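Local coordinates for protein exosome complex component Rrp42 (Pyrococcus abyssi, PDB 2PO1) that is probably a non-catalytic component of the archaeal exosome, a complex involved in RNA degradation, and probably contributes to structuring the active site of the partner subunit Rrp41, at residues D35-E40 with G58-L63; V192-V197 with T227-G232. One frame throughout, in Å; residues are numbered along the deposited sequence.

Contact 1: D35-E40 with G58-L63; sequences DYRPIE and GSTQVL
The carbonyl oxygen of P38 is held twice, by the amide N of G58 at 2.8 Å and by a water that donates to it at 2.6 Å. The hydrogen bond from G58 N is nearly straight (171° at the hydrogen) and lies almost in line with the carbonyl. It ties the chain leading into strand 39-43 to the tight turn between strands 51-57 and 60-71, at one end of the mixed sheet of this RNase PH-like domain. The backbone angles of G58 and S59 match the central pair of a type II' turn, and a side chain at G58 would run into R37 CD. R37 has CG beside its backbone N (chi1 -72°) and a chain bent at chi3, which lays one face of the guanidinium over G58 N. Its polar atoms are bound on several sides: NH1 by D149 O, NH2 by D211 and G150 O. T60 OG1, itself bonded to D149 N and G150 O, stands obliquely to the same group, 3.7 Å from R37 NH1. A second water accepts from both segments, 2.9 Å from R37 NH1 and 2.8 Å from S59 N. The first water, beside P38, also donates to G58 O, at 2.9 Å, and thus bridges two backbone carbonyls.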
ATOM      1  N   ASP C  35     -10.408 -14.568 -38.613  1.00 29.09           N
ATOM      2  CA  ASP C  35     -11.724 -14.567 -38.013  1.00 27.94           C
ATOM      3  C   ASP C  35     -11.692 -14.312 -36.518  1.00 25.40           C
ATOM      4  O   ASP C  35     -10.856 -14.860 -35.810  1.00 23.81           O
ATOM      5  CB  ASP C  35     -12.386 -15.894 -38.273  1.00 28.80           C
ATOM      6  CG  ASP C  35     -12.613 -16.120 -39.724  1.00 32.14           C
ATOM      7  OD1 ASP C  35     -12.614 -15.133 -40.476  1.00 34.38           O
ATOM      8  OD2 ASP C  35     -12.760 -17.259 -40.113  1.00 33.15           O
ATOM      9  N   TYR C  36     -12.636 -13.491 -36.066  1.00 24.82           N
ATOM     10  CA  TYR C  36     -12.961 -13.389 -34.644  1.00 23.41           C
ATOM     11  C   TYR C  36     -13.815 -14.547 -34.275  1.00 23.93           C
ATOM     12  O   TYR C  36     -14.541 -15.051 -35.119  1.00 24.59           O
ATOM     13  CB  TYR C  36     -13.743 -12.095 -34.387  1.00 23.26           C
ATOM     14  CG  TYR C  36     -12.789 -11.007 -34.084  1.00 22.12           C
ATOM     15  CD1 TYR C  36     -12.026 -10.445 -35.089  1.00 23.70           C
ATOM     16  CD2 TYR C  36     -12.595 -10.577 -32.777  1.00 15.71           C
ATOM     17  CE1 TYR C  36     -11.105  -9.461 -34.814  1.00 22.17           C
ATOM     18  CE2 TYR C  36     -11.697  -9.596 -32.506  1.00 17.33           C
ATOM     19  CZ  TYR C  36     -10.946  -9.057 -33.508  1.00 20.67           C
ATOM     20  OH  TYR C  36      -9.998  -8.097 -33.243  1.00 21.44           O
ATOM     21  N   ARG C  37     -13.778 -14.899 -32.989  1.00 24.45           N
ATOM     22  CA  ARG C  37     -14.691 -15.879 -32.427  1.00 24.51           C
ATOM     23  C   ARG C  37     -16.014 -15.179 -32.440  1.00 24.83           C
ATOM     24  O   ARG C  37     -16.032 -13.975 -32.650  1.00 23.18           O
ATOM     25  CB  ARG C  37     -14.287 -16.177 -30.985  1.00 24.42           C
ATOM     26  CG  ARG C  37     -13.043 -16.978 -30.855  1.00 22.15           C
ATOM     27  CD  ARG C  37     -12.513 -16.914 -29.417  1.00 18.22           C
ATOM     28  NE  ARG C  37     -11.986 -15.602 -29.125  1.00 20.54           N
ATOM     29  CZ  ARG C  37     -11.470 -15.263 -27.937  1.00 21.11           C
ATOM     30  NH1 ARG C  37     -11.498 -16.134 -26.932  1.00 19.96           N
ATOM     31  NH2 ARG C  37     -10.946 -14.045 -27.748  1.00 19.53           N
ATOM     32  N   PRO C  38     -17.127 -15.900 -32.164  1.00 25.83           N
ATOM     33  CA  PRO C  38     -18.362 -15.156 -32.175  1.00 26.17           C
ATOM     34  C   PRO C  38     -18.359 -14.025 -31.179  1.00 25.23           C
ATOM     35  O   PRO C  38     -17.792 -14.161 -30.096  1.00 22.08           O
ATOM     36  CB  PRO C  38     -19.422 -16.220 -31.829  1.00 28.74           C
ATOM     37  CG  PRO C  38     -18.823 -17.512 -32.245  1.00 29.08           C
ATOM     38  CD  PRO C  38     -17.362 -17.322 -31.856  1.00 26.92           C
ATOM     39  N   ILE C  39     -18.919 -12.882 -31.589  1.00 25.93           N
ATOM     40  CA  ILE C  39     -18.895 -11.684 -30.767  1.00 24.92           C
ATOM     41  C   ILE C  39     -20.297 -11.444 -30.299  1.00 25.92           C
ATOM     42  O   ILE C  39     -21.247 -11.552 -31.077  1.00 23.98           O
ATOM     43  CB  ILE C  39     -18.393 -10.469 -31.538  1.00 25.40           C
ATOM     44  CG1 ILE C  39     -16.895 -10.630 -31.843  1.00 26.62           C
ATOM     45  CG2 ILE C  39     -18.499  -9.215 -30.651  1.00 24.49           C
ATOM     46  CD1 ILE C  39     -16.375  -9.682 -32.966  1.00 31.79           C
ATOM     47  N   GLU C  40     -20.437 -11.130 -29.027  1.00 25.31           N
ATOM     48  CA  GLU C  40     -21.712 -10.680 -28.477  1.00 28.63           C
ATOM     49  C   GLU C  40     -21.454  -9.345 -27.825  1.00 26.14           C
ATOM     50  O   GLU C  40     -20.586  -9.259 -26.994  1.00 25.78           O
ATOM     51  CB  GLU C  40     -22.221 -11.648 -27.401  1.00 28.03           C
ATOM     52  CG  GLU C  40     -23.042 -12.821 -27.886  1.00 34.53           C
ATOM     53  CD  GLU C  40     -23.629 -13.669 -26.713  1.00 36.76           C
ATOM     54  OE1 GLU C  40     -23.407 -14.909 -26.699  1.00 44.41           O
ATOM     55  OE2 GLU C  40     -24.295 -13.097 -25.804  1.00 42.50           O
ATOM     56  N   GLY C  58     -16.045 -14.979 -28.077  1.00 21.64           N
ATOM     57  CA  GLY C  58     -16.178 -16.380 -27.723  1.00 23.36           C
ATOM     58  C   GLY C  58     -16.498 -16.318 -26.248  1.00 24.33           C
ATOM     59  O   GLY C  58     -17.445 -15.623 -25.855  1.00 24.28           O
ATOM     60  N   SER C  59     -15.646 -16.963 -25.455  1.00 23.12           N
ATOM     61  CA  SER C  59     -15.912 -17.150 -24.056  1.00 24.47           C
ATOM     62  C   SER C  59     -15.247 -16.075 -23.229  1.00 21.97           C
ATOM     63  O   SER C  59     -15.445 -16.036 -22.041  1.00 21.71           O
ATOM     64  CB  SER C  59     -15.397 -18.513 -23.613  1.00 24.92           C
ATOM     65  OG  SER C  59     -16.273 -19.549 -24.031  1.00 28.94           O
ATOM     66  N   THR C  60     -14.408 -15.241 -23.836  1.00 21.02           N
ATOM     67  CA  THR C  60     -13.879 -14.092 -23.131  1.00 19.77           C
ATOM     68  C   THR C  60     -15.042 -13.138 -22.883  1.00 20.35           C
ATOM     69  O   THR C  60     -15.780 -12.784 -23.796  1.00 18.60           O
ATOM     70  CB  THR C  60     -12.800 -13.348 -23.971  1.00 19.97           C
ATOM     71  OG1 THR C  60     -11.575 -14.076 -23.908  1.00 20.74           O
ATOM     72  CG2 THR C  60     -12.567 -11.959 -23.433  1.00 16.63           C
ATOM     73  N   GLN C  61     -15.222 -12.695 -21.639  1.00 19.36           N
ATOM     74  CA  GLN C  61     -16.320 -11.758 -21.366  1.00 19.07           C
ATOM     75  C   GLN C  61     -15.779 -10.627 -20.606  1.00 18.79           C
ATOM     76  O   GLN C  61     -15.095 -10.832 -19.615  1.00 18.49           O
ATOM     77  CB  GLN C  61     -17.328 -12.409 -20.457  1.00 18.65           C
ATOM     78  CG  GLN C  61     -17.756 -13.705 -21.000  1.00 26.33           C
ATOM     79  CD  GLN C  61     -19.136 -14.025 -20.558  1.00 27.46           C
ATOM     80  OE1 GLN C  61     -19.969 -13.137 -20.463  1.00 29.50           O
ATOM     81  NE2 GLN C  61     -19.390 -15.281 -20.277  1.00 31.77           N
ATOM     82  N   VAL C  62     -16.114  -9.407 -21.015  1.00 19.14           N
ATOM     83  CA  VAL C  62     -15.701  -8.304 -20.209  1.00 17.32           C
ATOM     84  C   VAL C  62     -16.854  -7.317 -20.079  1.00 17.27           C
ATOM     85  O   VAL C  62     -17.627  -7.138 -21.010  1.00 17.09           O
ATOM     86  CB  VAL C  62     -14.439  -7.633 -20.759  1.00 18.19           C
ATOM     87  CG1 VAL C  62     -13.597  -8.563 -21.600  1.00 19.01           C
ATOM     88  CG2 VAL C  62     -14.759  -6.416 -21.413  1.00 20.57           C
ATOM     89  N   LEU C  63     -17.031  -6.764 -18.889  1.00 16.58           N
ATOM     90  CA  LEU C  63     -18.062  -5.771 -18.663  1.00 15.65           C
ATOM     91  C   LEU C  63     -17.379  -4.485 -18.487  1.00 17.20           C
ATOM     92  O   LEU C  63     -16.426  -4.378 -17.647  1.00 17.16           O
ATOM     93  CB  LEU C  63     -18.662  -6.001 -17.283  1.00 18.00           C
ATOM     94  CG  LEU C  63     -20.147  -5.922 -17.037  1.00 18.37           C
ATOM     95  CD1 LEU C  63     -20.487  -5.899 -15.493  1.00 16.40           C
ATOM     96  CD2 LEU C  63     -20.955  -4.896 -17.941  1.00 20.95           C
TER
HETATM   97  O   HOH W   1     -13.302 -18.313 -26.301  1.00 24.98           O
HETATM   98  O   HOH W   2     -19.216 -14.932 -28.032  1.00 28.74           O

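Contact 2: V192-V197 with T227-G232; sequences VEKIPV and TTDETG
In the four-stranded antiparallel sheet of the second RNase PH-like domain, V197 and T228 form a hydrogen-bonded antiparallel pair, with V197 N to T228 O at 3.0 Å and a longer return bond from T228 N to V197 O. A water donates to V197 O and accepts from T228 OG1, and P196 CA sends a C-H toward T228 O. P196 CB packs on the T227 methyl, CG2, at 3.7 Å. The E230 chain, bent at chi2 (85°), crosses I195 at about a right angle and brings OE1 to I195 N; that bond is modelled very short, so its length is doubtful. K194 runs alongside D229, its CD 3.3 Å from D229 OD1, while its NZ reaches S120 O. D229 OD2 accepts from T231 N (2.8 Å) and T231 OG1, both on one face of the carboxylate, and OD1 hydrogen-bonds to an aromatic side chain of a neighbouring subunit. Replacing D229 by an alanine is likely to leave T231 N and OG1, and H233 N, without this acceptor and the neighbouring subunit without its bond to OD1. D229 and T231 thus make an Asx turn within the type I turn D229-G232, in the hairpin connection of strands 222-228 and 234-240.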
ATOM      1  N   VAL C 192     -19.198  11.322 -27.949  1.00 24.67           N
ATOM      2  CA  VAL C 192     -18.427  10.251 -28.547  1.00 25.08           C
ATOM      3  C   VAL C 192     -18.428  10.464 -30.057  1.00 27.04           C
ATOM      4  O   VAL C 192     -19.472  10.419 -30.726  1.00 27.36           O
ATOM      5  CB  VAL C 192     -18.960   8.835 -28.230  1.00 23.83           C
ATOM      6  CG1 VAL C 192     -17.988   7.794 -28.754  1.00 23.35           C
ATOM      7  CG2 VAL C 192     -19.170   8.632 -26.724  1.00 24.60           C
ATOM      8  N   GLU C 193     -17.249  10.685 -30.601  1.00 27.55           N
ATOM      9  CA  GLU C 193     -17.167  11.112 -31.979  1.00 28.72           C
ATOM     10  C   GLU C 193     -16.473  10.163 -32.909  1.00 30.05           C
ATOM     11  O   GLU C 193     -16.619  10.263 -34.110  1.00 31.96           O
ATOM     12  CB  GLU C 193     -16.491  12.439 -31.991  1.00 30.40           C
ATOM     13  CG  GLU C 193     -17.255  13.343 -31.105  1.00 32.12           C
ATOM     14  CD  GLU C 193     -16.772  14.744 -31.151  1.00 33.29           C
ATOM     15  OE1 GLU C 193     -15.637  14.950 -31.603  1.00 34.21           O
ATOM     16  OE2 GLU C 193     -17.534  15.627 -30.715  1.00 35.26           O
ATOM     17  N   LYS C 194     -15.752   9.195 -32.362  1.00 30.13           N
ATOM     18  CA  LYS C 194     -15.073   8.226 -33.198  1.00 30.37           C
ATOM     19  C   LYS C 194     -15.305   6.891 -32.549  1.00 28.62           C
ATOM     20  O   LYS C 194     -15.695   6.828 -31.374  1.00 27.97           O
ATOM     21  CB  LYS C 194     -13.591   8.594 -33.308  1.00 30.39           C
ATOM     22  CG  LYS C 194     -13.320   9.403 -34.571  1.00 35.83           C
ATOM     23  CD  LYS C 194     -12.062  10.208 -34.436  1.00 39.62           C
ATOM     24  CE  LYS C 194     -12.257  11.620 -35.029  1.00 42.48           C
ATOM     25  NZ  LYS C 194     -11.774  12.538 -33.890  1.00 43.71           N
ATOM     26  N   ILE C 195     -15.118   5.813 -33.309  1.00 28.06           N
ATOM     27  CA  ILE C 195     -15.276   4.484 -32.733  1.00 26.41           C
ATOM     28  C   ILE C 195     -14.028   3.612 -32.896  1.00 25.89           C
ATOM     29  O   ILE C 195     -14.046   2.671 -33.660  1.00 26.42           O
ATOM     30  CB  ILE C 195     -16.570   3.749 -33.222  1.00 27.04           C
ATOM     31  CG1 ILE C 195     -17.780   4.595 -32.933  1.00 25.29           C
ATOM     32  CG2 ILE C 195     -16.758   2.384 -32.493  1.00 24.20           C
ATOM     33  CD1 ILE C 195     -18.905   4.324 -33.890  1.00 29.50           C
ATOM     34  N   PRO C 196     -12.962   3.909 -32.135  1.00 24.62           N
ATOM     35  CA  PRO C 196     -11.750   3.121 -32.204  1.00 24.23           C
ATOM     36  C   PRO C 196     -12.012   1.721 -31.673  1.00 23.54           C
ATOM     37  O   PRO C 196     -12.740   1.553 -30.681  1.00 24.03           O
ATOM     38  CB  PRO C 196     -10.799   3.875 -31.262  1.00 23.29           C
ATOM     39  CG  PRO C 196     -11.698   4.526 -30.282  1.00 23.21           C
ATOM     40  CD  PRO C 196     -12.844   4.970 -31.113  1.00 24.00           C
ATOM     41  N   VAL C 197     -11.436   0.734 -32.357  1.00 23.67           N
ATOM     42  CA  VAL C 197     -11.650  -0.678 -32.077  1.00 22.76           C
ATOM     43  C   VAL C 197     -10.260  -1.271 -32.107  1.00 21.58           C
ATOM     44  O   VAL C 197      -9.550  -1.085 -33.091  1.00 23.13           O
ATOM     45  CB  VAL C 197     -12.556  -1.311 -33.180  1.00 23.49           C
ATOM     46  CG1 VAL C 197     -12.533  -2.814 -33.103  1.00 24.27           C
ATOM     47  CG2 VAL C 197     -13.982  -0.826 -33.027  1.00 23.90           C
ATOM     48  N   THR C 227      -5.233  -0.283 -33.121  1.00 20.44           N
ATOM     49  CA  THR C 227      -6.503   0.324 -32.870  1.00 21.26           C
ATOM     50  C   THR C 227      -6.772   1.417 -33.873  1.00 21.84           C
ATOM     51  O   THR C 227      -5.956   2.323 -34.043  1.00 22.86           O
ATOM     52  CB  THR C 227      -6.498   0.967 -31.462  1.00 20.39           C
ATOM     53  OG1 THR C 227      -6.182  -0.036 -30.520  1.00 18.55           O
ATOM     54  CG2 THR C 227      -7.852   1.598 -31.146  1.00 20.48           C
ATOM     55  N   THR C 228      -7.904   1.328 -34.557  1.00 22.89           N
ATOM     56  CA  THR C 228      -8.189   2.207 -35.650  1.00 24.52           C
ATOM     57  C   THR C 228      -9.616   2.704 -35.516  1.00 25.62           C
ATOM     58  O   THR C 228     -10.451   2.012 -34.929  1.00 24.07           O
ATOM     59  CB  THR C 228      -8.012   1.504 -37.011  1.00 26.35           C
ATOM     60  OG1 THR C 228      -8.931   0.424 -37.091  1.00 23.03           O
ATOM     61  CG2 THR C 228      -6.611   0.964 -37.134  1.00 26.69           C
ATOM     62  N   ASP C 229      -9.895   3.884 -36.082  1.00 25.41           N
ATOM     63  CA  ASP C 229     -11.278   4.403 -36.115  1.00 27.04           C
ATOM     64  C   ASP C 229     -11.867   4.398 -37.518  1.00 28.66           C
ATOM     65  O   ASP C 229     -11.179   3.995 -38.465  1.00 29.98           O
ATOM     66  CB  ASP C 229     -11.395   5.803 -35.483  1.00 26.55           C
ATOM     67  CG  ASP C 229     -10.573   6.840 -36.194  1.00 29.23           C
ATOM     68  OD1 ASP C 229     -10.151   7.783 -35.491  1.00 33.54           O
ATOM     69  OD2 ASP C 229     -10.342   6.763 -37.438  1.00 30.42           O
ATOM     70  N   GLU C 230     -13.113   4.875 -37.634  1.00 30.00           N
ATOM     71  CA  GLU C 230     -13.889   4.921 -38.894  1.00 32.73           C
ATOM     72  C   GLU C 230     -13.194   5.757 -39.934  1.00 34.10           C
ATOM     73  O   GLU C 230     -13.618   5.774 -41.078  1.00 36.79           O
ATOM     74  CB  GLU C 230     -15.176   5.741 -38.729  1.00 34.29           C
ATOM     75  CG  GLU C 230     -16.102   5.414 -37.648  1.00 34.81           C
ATOM     76  CD  GLU C 230     -15.717   6.096 -36.348  1.00 32.54           C
ATOM     77  OE1 GLU C 230     -14.762   5.643 -35.742  1.00 29.24           O
ATOM     78  OE2 GLU C 230     -16.377   7.050 -35.935  1.00 34.40           O
ATOM     79  N   THR C 231     -12.225   6.564 -39.519  1.00 34.03           N
ATOM     80  CA  THR C 231     -11.720   7.631 -40.379  1.00 36.26           C
ATOM     81  C   THR C 231     -10.417   7.188 -41.033  1.00 36.60           C
ATOM     82  O   THR C 231      -9.754   7.990 -41.671  1.00 40.09           O
ATOM     83  CB  THR C 231     -11.539   8.991 -39.621  1.00 36.09           C
ATOM     84  OG1 THR C 231     -10.403   8.937 -38.737  1.00 33.12           O
ATOM     85  CG2 THR C 231     -12.793   9.340 -38.769  1.00 38.29           C
ATOM     86  N   GLY C 232     -10.054   5.925 -40.866  1.00 35.04           N
ATOM     87  CA  GLY C 232      -8.811   5.440 -41.391  1.00 35.06           C
ATOM     88  C   GLY C 232      -7.623   5.854 -40.563  1.00 33.35           C
ATOM     89  O   GLY C 232      -6.505   5.921 -41.047  1.00 35.47           O
TER
HETATM   90  O   HOH W   3      -8.278  -1.702 -35.415  1.00 22.55           O

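Overall arrangement
Contact 1 closes along the chain before contact 2 opens, and the two belong to different halves of the RNase PH-type fold. Their centres lie 20 Å apart, with nearest atoms about 6 Å apart and no touch. The helices connect them: helix 247-275 meets I39 in contact 1 and V197 in contact 2, I264 serving both, while helix 152-166 packs against T60 and V62 of contact 1 and against I195 and P196 of contact 2. The nearest atoms of each contact are about 13 Å from the bound nucleic acid, so neither contact touches it. Both also reach a neighbouring protein subunit, which places them near the subunit interface of the assembly.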